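Pheromome Binding Protein (Epiphyas postvittana, PDB 6VQ5) probably binds odorants or pheromones, as other members of the insect pheromone- and general-odorant-binding protein family do, and may carry them to their receptors. Local coordinates at residues A[75-79]-A[80-84]; A[27-30]-A[31-35]; A[42-45]-A[46-50]. All coordinates share one frame; numbering follows the deposited sequence.

Contact 1 (A[75-79]-A[80-84]); sequences DLAKK and HGADS
H80 folds back over the end of helix 70-79 and meets the carbonyl oxygen of L76. With chi1 at -71° the ring swings back toward the last helical turn. CB lies 3.6 Å from L76 O, and CG follows at a similar distance. ND1 comes nearest, 2.8 Å from L76 O. Beyond it, CE1 is 3.7 Å from L76 O. L76 O approaches the ring obliquely, while CB of K79 lies at the ring edge, in plane. W127 also packs against H80.

The backbone ends the helix in a Schellman motif. G81, with positive phi, is the C-prime residue. A82 N gives a bond of 3.1 Å to A77 O, and G81 N one of 2.7 Å to K78 O, from above that carbonyl plane. H80 N makes weak bonds to L76 O and A77 O.

The turn brings A82 CB to 4.1 Å from A77 CB, and both methyls lie against A87 of helix 84-100. The CA of K78 makes a CH...O contact of 3.2 Å with A82 O. D83 then N-caps helix 84-100, its OD1 accepting from V86 N.

The carbonyls of A77 and K78 are thus taken up by the turn itself. The same turn places H80 beside the bound 2-(2-methoxyethoxy)ethanol, which probably came from the crystallisation liquor but may mark a pocket.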
ATOM      1  N   ASP A  75      -3.544  12.398   4.857  1.00122.30           N
ATOM      2  CA  ASP A  75      -4.260  12.199   6.144  1.00126.51           C
ATOM      3  C   ASP A  75      -3.768  10.905   6.805  1.00123.16           C
ATOM      4  O   ASP A  75      -3.345  10.986   7.970  1.00123.67           O
ATOM      5  CB  ASP A  75      -5.780  12.186   5.959  1.00130.68           C
ATOM      6  CG  ASP A  75      -6.409  13.558   5.859  1.00138.07           C
ATOM      7  OD1 ASP A  75      -5.655  14.549   5.907  1.00142.25           O
ATOM      8  OD2 ASP A  75      -7.649  13.619   5.742  1.00143.16           O
ATOM      9  N   LEU A  76      -3.820   9.777   6.082  1.00120.71           N
ATOM     10  CA  LEU A  76      -3.355   8.437   6.544  1.00119.53           C
ATOM     11  C   LEU A  76      -1.912   8.517   7.050  1.00117.39           C
ATOM     12  O   LEU A  76      -1.596   7.813   8.029  1.00118.52           O
ATOM     13  CB  LEU A  76      -3.414   7.432   5.390  1.00118.07           C
ATOM     14  CG  LEU A  76      -4.796   6.895   5.029  1.00122.29           C
ATOM     15  CD1 LEU A  76      -4.783   6.261   3.640  1.00121.52           C
ATOM     16  CD2 LEU A  76      -5.283   5.898   6.069  1.00122.16           C
ATOM     17  N   ALA A  77      -1.063   9.282   6.361  1.00114.90           N
ATOM     18  CA  ALA A  77       0.383   9.385   6.647  1.00113.31           C
ATOM     19  C   ALA A  77       0.570  10.093   7.992  1.00116.51           C
ATOM     20  O   ALA A  77       1.286   9.555   8.856  1.00113.86           O
ATOM     21  CB  ALA A  77       1.080  10.102   5.521  1.00113.49           C
ATOM     22  N   LYS A  78      -0.072  11.249   8.156  1.00123.00           N
ATOM     23  CA  LYS A  78      -0.082  12.030   9.423  1.00130.31           C
ATOM     24  C   LYS A  78      -0.706  11.166  10.525  1.00131.71           C
ATOM     25  O   LYS A  78      -0.140  11.125  11.630  1.00133.05           O
ATOM     26  CB  LYS A  78      -0.847  13.346   9.244  1.00136.22           C
ATOM     27  CG  LYS A  78      -0.157  14.405   8.390  1.00137.09           C
ATOM     28  CD  LYS A  78      -0.954  15.694   8.293  1.00143.44           C
ATOM     29  CE  LYS A  78      -0.230  16.797   7.549  1.00145.06           C
ATOM     30  NZ  LYS A  78      -1.072  18.011   7.420  1.00149.67           N
ATOM     31  N   LYS A  79      -1.805  10.479  10.200  1.00132.37           N
ATOM     32  CA  LYS A  79      -2.560   9.558  11.097  1.00134.94           C
ATOM     33  C   LYS A  79      -1.622   8.482  11.661  1.00131.45           C
ATOM     34  O   LYS A  79      -1.898   7.990  12.767  1.00133.25           O
ATOM     35  CB  LYS A  79      -3.726   8.925  10.327  1.00135.20           C
ATOM     36  CG  LYS A  79      -5.004   8.699  11.127  1.00140.13           C
ATOM     37  CD  LYS A  79      -6.263   8.695  10.271  1.00142.26           C
ATOM     38  CE  LYS A  79      -7.106   7.450  10.456  1.00142.25           C
ATOM     39  NZ  LYS A  79      -8.426   7.584   9.794  1.00145.29           N
ATOM     40  N   HIS A  80      -0.564   8.132  10.921  1.00128.73           N
ATOM     41  CA  HIS A  80       0.501   7.169  11.318  1.00125.04           C
ATOM     42  C   HIS A  80       1.773   7.913  11.749  1.00126.19           C
ATOM     43  O   HIS A  80       2.871   7.353  11.573  1.00121.66           O
ATOM     44  CB  HIS A  80       0.781   6.195  10.165  1.00120.68           C
ATOM     45  CG  HIS A  80      -0.316   5.213   9.918  1.00121.24           C
ATOM     46  ND1 HIS A  80      -1.641   5.598   9.796  1.00124.82           N
ATOM     47  CD2 HIS A  80      -0.291   3.869   9.768  1.00117.90           C
ATOM     48  CE1 HIS A  80      -2.384   4.531   9.575  1.00123.49           C
ATOM     49  NE2 HIS A  80      -1.579   3.455   9.553  1.00119.54           N
ATOM     50  N   GLY A  81       1.634   9.134  12.280  1.00131.18           N
ATOM     51  CA  GLY A  81       2.703   9.860  12.994  1.00133.58           C
ATOM     52  C   GLY A  81       3.676  10.591  12.079  1.00131.37           C
ATOM     53  O   GLY A  81       4.717  11.030  12.597  1.00135.68           O
ATOM     54  N   ALA A  82       3.361  10.743  10.788  1.00126.06           N
ATOM     55  CA  ALA A  82       4.127  11.586   9.840  1.00123.85           C
ATOM     56  C   ALA A  82       3.846  13.068  10.118  1.00128.66           C
ATOM     57  O   ALA A  82       2.659  13.437  10.225  1.00131.07           O
ATOM     58  CB  ALA A  82       3.751  11.226   8.426  1.00119.84           C
ATOM     59  N   ASP A  83       4.894  13.890  10.231  1.00130.16           N
ATOM     60  CA  ASP A  83       4.760  15.368  10.279  1.00136.72           C
ATOM     61  C   ASP A  83       4.299  15.860   8.901  1.00135.22           C
ATOM     62  O   ASP A  83       4.157  15.020   7.988  1.00129.64           O
ATOM     63  CB  ASP A  83       6.050  16.040  10.763  1.00141.45           C
ATOM     64  CG  ASP A  83       7.223  16.018   9.795  1.00139.92           C
ATOM     65  OD1 ASP A  83       6.997  15.980   8.556  1.00138.16           O
ATOM     66  OD2 ASP A  83       8.358  16.070  10.293  1.00142.09           O
ATOM     67  N   SER A  84       4.084  17.174   8.769  1.00140.25           N
ATOM     68  CA  SER A  84       3.616  17.862   7.537  1.00140.15           C
ATOM     69  C   SER A  84       4.573  17.571   6.373  1.00135.65           C
ATOM     70  O   SER A  84       4.096  17.121   5.313  1.00130.28           O
ATOM     71  CB  SER A  84       3.481  19.346   7.781  1.00146.60           C
ATOM     72  OG  SER A  84       4.683  19.879   8.320  1.00148.71           O
TER

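Contact 2 (A[27-30]-A[31-35]); sequences ESII and NDLYN
S28 O accepts a hydrogen bond of 2.8 Å from D32 N, the first of three successive i to i+4 bonds across this part of helix 28-37. L33 N gives the next bond, 3.0 Å to I29 O. Y34 N closes the series at 2.9 Å from I30 O, with an N-H...O angle of 163°. Within the segments, I30 N donates to E27 O in the first turn, and N35 N to N31 O further on.

Several side chains lean back toward these carbonyls. The carboxylate of D32 has its CG 3.7 Å from S28 O. L33 sets its CG 3.3 Å from I29 O, a carbonyl that already accepts from L33 N. N31 turns the same way: a chi1 of -55° carries its amide back along the first turn, and ND2 lies 3.1 Å from S28 CA. The apolar contact is looser: I29 CG1 stands 4.3 Å from L33 CD1.

The charged end of E27 leads away from residues 31-35 and makes a salt bridge with K20 through OE1. I30 and L33 both touch L16 of helix 13-23. I29 is buried against V48 and A51 of helix 46-58.

The chemistry is that of a helix near its start. The amides of D32, L33 and Y34 and the carbonyls of S28, I29 and I30 satisfy one another, and these backbone bonds hold the turns together. N31 lies on the exposed side, and E27 just before the helix. I29, I30 and L33 reach neighbouring helices and join this one to them.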
ATOM      1  N   GLU A  27      -4.075 -17.156   6.617  1.00 76.63           N
ATOM      2  CA  GLU A  27      -3.287 -16.414   7.635  1.00 77.31           C
ATOM      3  C   GLU A  27      -1.969 -15.945   6.999  1.00 73.51           C
ATOM      4  O   GLU A  27      -1.413 -14.943   7.456  1.00 74.35           O
ATOM      5  CB  GLU A  27      -3.061 -17.258   8.892  1.00 79.61           C
ATOM      6  CG  GLU A  27      -4.312 -17.465   9.740  1.00 84.81           C
ATOM      7  CD  GLU A  27      -5.253 -16.283   9.984  1.00 88.90           C
ATOM      8  OE1 GLU A  27      -5.990 -15.878   9.035  1.00 87.86           O
ATOM      9  OE2 GLU A  27      -5.284 -15.775  11.138  1.00 94.57           O
ATOM     10  N   SER A  28      -1.517 -16.598   5.935  1.00 70.87           N
ATOM     11  CA  SER A  28      -0.246 -16.255   5.256  1.00 67.96           C
ATOM     12  C   SER A  28      -0.236 -14.775   4.814  1.00 66.87           C
ATOM     13  O   SER A  28       0.879 -14.209   4.749  1.00 69.12           O
ATOM     14  CB  SER A  28       0.063 -17.226   4.156  1.00 68.62           C
ATOM     15  OG  SER A  28      -0.836 -17.063   3.070  1.00 74.31           O
ATOM     16  N   ILE A  29      -1.381 -14.132   4.562  1.00 63.95           N
ATOM     17  CA  ILE A  29      -1.414 -12.705   4.114  1.00 62.26           C
ATOM     18  C   ILE A  29      -0.649 -11.850   5.141  1.00 61.17           C
ATOM     19  O   ILE A  29      -0.069 -10.799   4.773  1.00 59.08           O
ATOM     20  CB  ILE A  29      -2.866 -12.213   3.878  1.00 65.69           C
ATOM     21  CG1 ILE A  29      -2.931 -10.820   3.245  1.00 66.54           C
ATOM     22  CG2 ILE A  29      -3.683 -12.222   5.163  1.00 67.34           C
ATOM     23  CD1 ILE A  29      -2.092 -10.642   2.012  1.00 64.71           C
ATOM     24  N   ILE A  30      -0.640 -12.264   6.404  1.00 61.35           N
ATOM     25  CA  ILE A  30       0.123 -11.573   7.485  1.00 62.36           C
ATOM     26  C   ILE A  30       1.623 -11.717   7.164  1.00 61.90           C
ATOM     27  O   ILE A  30       2.369 -10.693   7.147  1.00 60.34           O
ATOM     28  CB  ILE A  30      -0.240 -12.188   8.847  1.00 63.65           C
ATOM     29  CG1 ILE A  30      -1.747 -12.129   9.143  1.00 71.77           C
ATOM     30  CG2 ILE A  30       0.578 -11.580   9.952  1.00 63.28           C
ATOM     31  CD1 ILE A  30      -2.443 -10.788   8.869  1.00 73.79           C
ATOM     32  N   ASN A  31       2.049 -12.958   6.908  1.00 60.42           N
ATOM     33  CA  ASN A  31       3.437 -13.312   6.543  1.00 58.28           C
ATOM     34  C   ASN A  31       3.819 -12.444   5.344  1.00 59.36           C
ATOM     35  O   ASN A  31       4.885 -11.791   5.439  1.00 63.47           O
ATOM     36  CB  ASN A  31       3.581 -14.819   6.356  1.00 56.79           C
ATOM     37  CG  ASN A  31       3.109 -15.573   7.576  1.00 57.53           C
ATOM     38  OD1 ASN A  31       3.811 -15.653   8.573  1.00 58.93           O
ATOM     39  ND2 ASN A  31       1.890 -16.070   7.552  1.00 58.25           N
ATOM     40  N   ASP A  32       2.954 -12.341   4.327  1.00 59.24           N
ATOM     41  CA  ASP A  32       3.242 -11.563   3.094  1.00 61.14           C
ATOM     42  C   ASP A  32       3.401 -10.075   3.417  1.00 62.55           C
ATOM     43  O   ASP A  32       4.334  -9.458   2.898  1.00 65.69           O
ATOM     44  CB  ASP A  32       2.184 -11.761   2.017  1.00 64.73           C
ATOM     45  CG  ASP A  32       2.166 -13.170   1.467  1.00 68.56           C
ATOM     46  OD1 ASP A  32       3.106 -13.899   1.731  1.00 73.03           O
ATOM     47  OD2 ASP A  32       1.186 -13.537   0.818  1.00 77.36           O
ATOM     48  N   LEU A  33       2.536  -9.488   4.228  1.00 63.98           N
ATOM     49  CA  LEU A  33       2.606  -8.026   4.467  1.00 64.37           C
ATOM     50  C   LEU A  33       3.839  -7.702   5.313  1.00 63.11           C
ATOM     51  O   LEU A  33       4.469  -6.656   5.059  1.00 62.89           O
ATOM     52  CB  LEU A  33       1.292  -7.536   5.076  1.00 64.95           C
ATOM     53  CG  LEU A  33       0.120  -7.565   4.092  1.00 66.89           C
ATOM     54  CD1 LEU A  33      -1.187  -7.229   4.802  1.00 72.36           C
ATOM     55  CD2 LEU A  33       0.336  -6.611   2.922  1.00 65.60           C
ATOM     56  N   TYR A  34       4.219  -8.601   6.215  1.00 62.85           N
ATOM     57  CA  TYR A  34       5.468  -8.483   7.010  1.00 64.76           C
ATOM     58  C   TYR A  34       6.679  -8.526   6.065  1.00 63.29           C
ATOM     59  O   TYR A  34       7.589  -7.686   6.162  1.00 64.62           O
ATOM     60  CB  TYR A  34       5.541  -9.600   8.051  1.00 65.67           C
ATOM     61  CG  TYR A  34       6.799  -9.576   8.875  1.00 65.92           C
ATOM     62  CD1 TYR A  34       6.953  -8.670   9.910  1.00 67.56           C
ATOM     63  CD2 TYR A  34       7.849 -10.434   8.596  1.00 65.87           C
ATOM     64  CE1 TYR A  34       8.102  -8.646  10.683  1.00 69.46           C
ATOM     65  CE2 TYR A  34       9.004 -10.429   9.364  1.00 66.66           C
ATOM     66  CZ  TYR A  34       9.131  -9.531  10.409  1.00 68.54           C
ATOM     67  OH  TYR A  34      10.261  -9.490  11.173  1.00 70.59           O
ATOM     68  N   ASN A  35       6.675  -9.478   5.134  1.00 62.58           N
ATOM     69  CA  ASN A  35       7.762  -9.675   4.141  1.00 61.56           C
ATOM     70  C   ASN A  35       7.861  -8.441   3.239  1.00 60.28           C
ATOM     71  O   ASN A  35       8.946  -7.862   3.131  1.00 62.15           O
ATOM     72  CB  ASN A  35       7.554 -10.985   3.386  1.00 60.24           C
ATOM     73  CG  ASN A  35       7.935 -12.174   4.241  1.00 58.76           C
ATOM     74  OD1 ASN A  35       8.633 -12.029   5.241  1.00 61.39           O
ATOM     75  ND2 ASN A  35       7.476 -13.344   3.866  1.00 56.64           N
TER

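Contact 3 (A[42-45]-A[46-50]); sequences SLLN and RDVGC
N45 carries the flat group of this contact, a carboxamide turned toward the first turn of helix 46-58. Its CG lies 3.6 Å from R46 N. Its OD1 side is turned to the helix: OD1 lies 3.6 Å from D47 CB and equally far from V48 CG2. A chi1 of 61° tucks the amide over its own backbone and brings OD1 to the first amides of the helix.

N45 is the N-cap. V48 N gives OD1 a weak capping bond of 3.4 Å. The same amide also donates to N45 O at 3.0 Å, from above the carbonyl plane, so one N-H is shared by two acceptors of one residue. Beside the cap, L44 CD2 meets V48 CG2 at 4.2 Å.

R46 extends away from the cap, and its NE makes a salt bridge with D106. C50 forms a disulfide with C108, which ties this helix covalently to helix 107-121. L44 and V48 pack between two helices: D32 of helix 28-37 touches both, and so does L112 of helix 107-121. The capped start of helix 46-58 is therefore fixed to the helix before it and to the one near the C-terminus.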
ATOM      1  N   SER A  42       9.897 -11.439  -3.141  1.00 65.48           N
ATOM      2  CA  SER A  42      10.075 -12.598  -4.053  1.00 67.31           C
ATOM      3  C   SER A  42       8.811 -13.452  -4.065  1.00 65.31           C
ATOM      4  O   SER A  42       8.490 -13.974  -5.117  1.00 66.78           O
ATOM      5  CB  SER A  42      11.296 -13.425  -3.701  1.00 70.47           C
ATOM      6  OG  SER A  42      11.246 -13.872  -2.352  1.00 71.56           O
ATOM      7  N   LEU A  43       8.108 -13.581  -2.943  1.00 63.45           N
ATOM      8  CA  LEU A  43       6.988 -14.556  -2.832  1.00 63.34           C
ATOM      9  C   LEU A  43       5.619 -13.868  -2.766  1.00 62.75           C
ATOM     10  O   LEU A  43       4.665 -14.591  -2.503  1.00 63.38           O
ATOM     11  CB  LEU A  43       7.229 -15.407  -1.587  1.00 61.06           C
ATOM     12  CG  LEU A  43       8.389 -16.387  -1.710  1.00 60.08           C
ATOM     13  CD1 LEU A  43       8.455 -17.271  -0.470  1.00 58.68           C
ATOM     14  CD2 LEU A  43       8.263 -17.216  -2.989  1.00 60.52           C
ATOM     15  N   LEU A  44       5.534 -12.552  -2.998  1.00 61.20           N
ATOM     16  CA  LEU A  44       4.246 -11.816  -3.028  1.00 62.21           C
ATOM     17  C   LEU A  44       3.504 -12.166  -4.331  1.00 64.60           C
ATOM     18  O   LEU A  44       4.082 -12.006  -5.400  1.00 65.69           O
ATOM     19  CB  LEU A  44       4.510 -10.315  -2.905  1.00 60.23           C
ATOM     20  CG  LEU A  44       5.280  -9.872  -1.666  1.00 58.97           C
ATOM     21  CD1 LEU A  44       5.541  -8.376  -1.716  1.00 59.56           C
ATOM     22  CD2 LEU A  44       4.556 -10.230  -0.381  1.00 56.88           C
ATOM     23  N   ASN A  45       2.258 -12.632  -4.237  1.00 66.88           N
ATOM     24  CA  ASN A  45       1.443 -13.052  -5.407  1.00 69.86           C
ATOM     25  C   ASN A  45       0.328 -12.022  -5.616  1.00 70.11           C
ATOM     26  O   ASN A  45       0.236 -11.073  -4.830  1.00 69.20           O
ATOM     27  CB  ASN A  45       0.909 -14.482  -5.260  1.00 71.92           C
ATOM     28  CG  ASN A  45       0.004 -14.672  -4.055  1.00 73.58           C
ATOM     29  OD1 ASN A  45      -0.459 -13.709  -3.427  1.00 73.78           O
ATOM     30  ND2 ASN A  45      -0.229 -15.927  -3.706  1.00 73.14           N
ATOM     31  N   ARG A  46      -0.461 -12.205  -6.669  1.00 72.38           N
ATOM     32  CA  ARG A  46      -1.559 -11.298  -7.075  1.00 73.68           C
ATOM     33  C   ARG A  46      -2.477 -11.016  -5.873  1.00 73.58           C
ATOM     34  O   ARG A  46      -2.862  -9.848  -5.676  1.00 74.55           O
ATOM     35  CB  ARG A  46      -2.309 -11.946  -8.238  1.00 75.46           C
ATOM     36  CG  ARG A  46      -3.336 -11.030  -8.872  1.00 78.72           C
ATOM     37  CD  ARG A  46      -4.052 -11.697 -10.019  1.00 82.78           C
ATOM     38  NE  ARG A  46      -5.096 -10.821 -10.520  1.00 85.55           N
ATOM     39  CZ  ARG A  46      -6.303 -10.685  -9.989  1.00 86.74           C
ATOM     40  NH1 ARG A  46      -6.653 -11.368  -8.917  1.00 85.40           N
ATOM     41  NH2 ARG A  46      -7.166  -9.852 -10.538  1.00 90.39           N
ATOM     42  N   ASP A  47      -2.814 -12.041  -5.095  1.00 72.70           N
ATOM     43  CA  ASP A  47      -3.773 -11.920  -3.966  1.00 73.19           C
ATOM     44  C   ASP A  47      -3.292 -10.849  -2.986  1.00 70.49           C
ATOM     45  O   ASP A  47      -4.149 -10.186  -2.400  1.00 71.53           O
ATOM     46  CB  ASP A  47      -3.991 -13.255  -3.247  1.00 75.64           C
ATOM     47  CG  ASP A  47      -4.753 -14.286  -4.066  1.00 79.40           C
ATOM     48  OD1 ASP A  47      -5.515 -13.870  -4.981  1.00 81.77           O
ATOM     49  OD2 ASP A  47      -4.572 -15.491  -3.784  1.00 79.79           O
ATOM     50  N   VAL A  48      -1.977 -10.687  -2.795  1.00 68.64           N
ATOM     51  CA  VAL A  48      -1.436  -9.629  -1.894  1.00 65.78           C
ATOM     52  C   VAL A  48      -1.836  -8.281  -2.493  1.00 66.37           C
ATOM     53  O   VAL A  48      -2.183  -7.355  -1.722  1.00 67.59           O
ATOM     54  CB  VAL A  48       0.087  -9.736  -1.682  1.00 64.57           C
ATOM     55  CG1 VAL A  48       0.631  -8.604  -0.810  1.00 62.82           C
ATOM     56  CG2 VAL A  48       0.468 -11.080  -1.091  1.00 64.82           C
ATOM     57  N   GLY A  49      -1.795  -8.178  -3.817  1.00 66.12           N
ATOM     58  CA  GLY A  49      -2.315  -7.007  -4.550  1.00 68.40           C
ATOM     59  C   GLY A  49      -3.787  -6.781  -4.261  1.00 69.86           C
ATOM     60  O   GLY A  49      -4.144  -5.649  -3.941  1.00 73.37           O
ATOM     61  N   CYS A  50      -4.619  -7.817  -4.360  1.00 70.35           N
ATOM     62  CA  CYS A  50      -6.086  -7.731  -4.119  1.00 73.65           C
ATOM     63  C   CYS A  50      -6.330  -7.278  -2.660  1.00 73.36           C
ATOM     64  O   CYS A  50      -7.191  -6.407  -2.435  1.00 76.72           O
ATOM     65  CB  CYS A  50      -6.782  -9.041  -4.496  1.00 74.79           C
ATOM     66  SG  CYS A  50      -6.599  -9.555  -6.240  1.00 77.74           S
TER

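How the contacts relate
Contacts 2 and 3 are neighbours, with centres about 10 Å apart. They meet on V48 and the face of helix 28-37, where L33 also packs against V48. Contact 1 stands apart: its centre is about 24 Å from that of contact 2 and about 26 Å from that of contact 3, across the chain's centre from the latter. Contact 2 is a surface contact inside one helix, whereas contacts 1 and 3 are partly buried and lie at helix ends. Their chemistry follows: regular backbone bonds in contact 2, a side-chain N-cap in contact 3, and a C-terminal Schellman turn at the possible ligand pocket in contact 1.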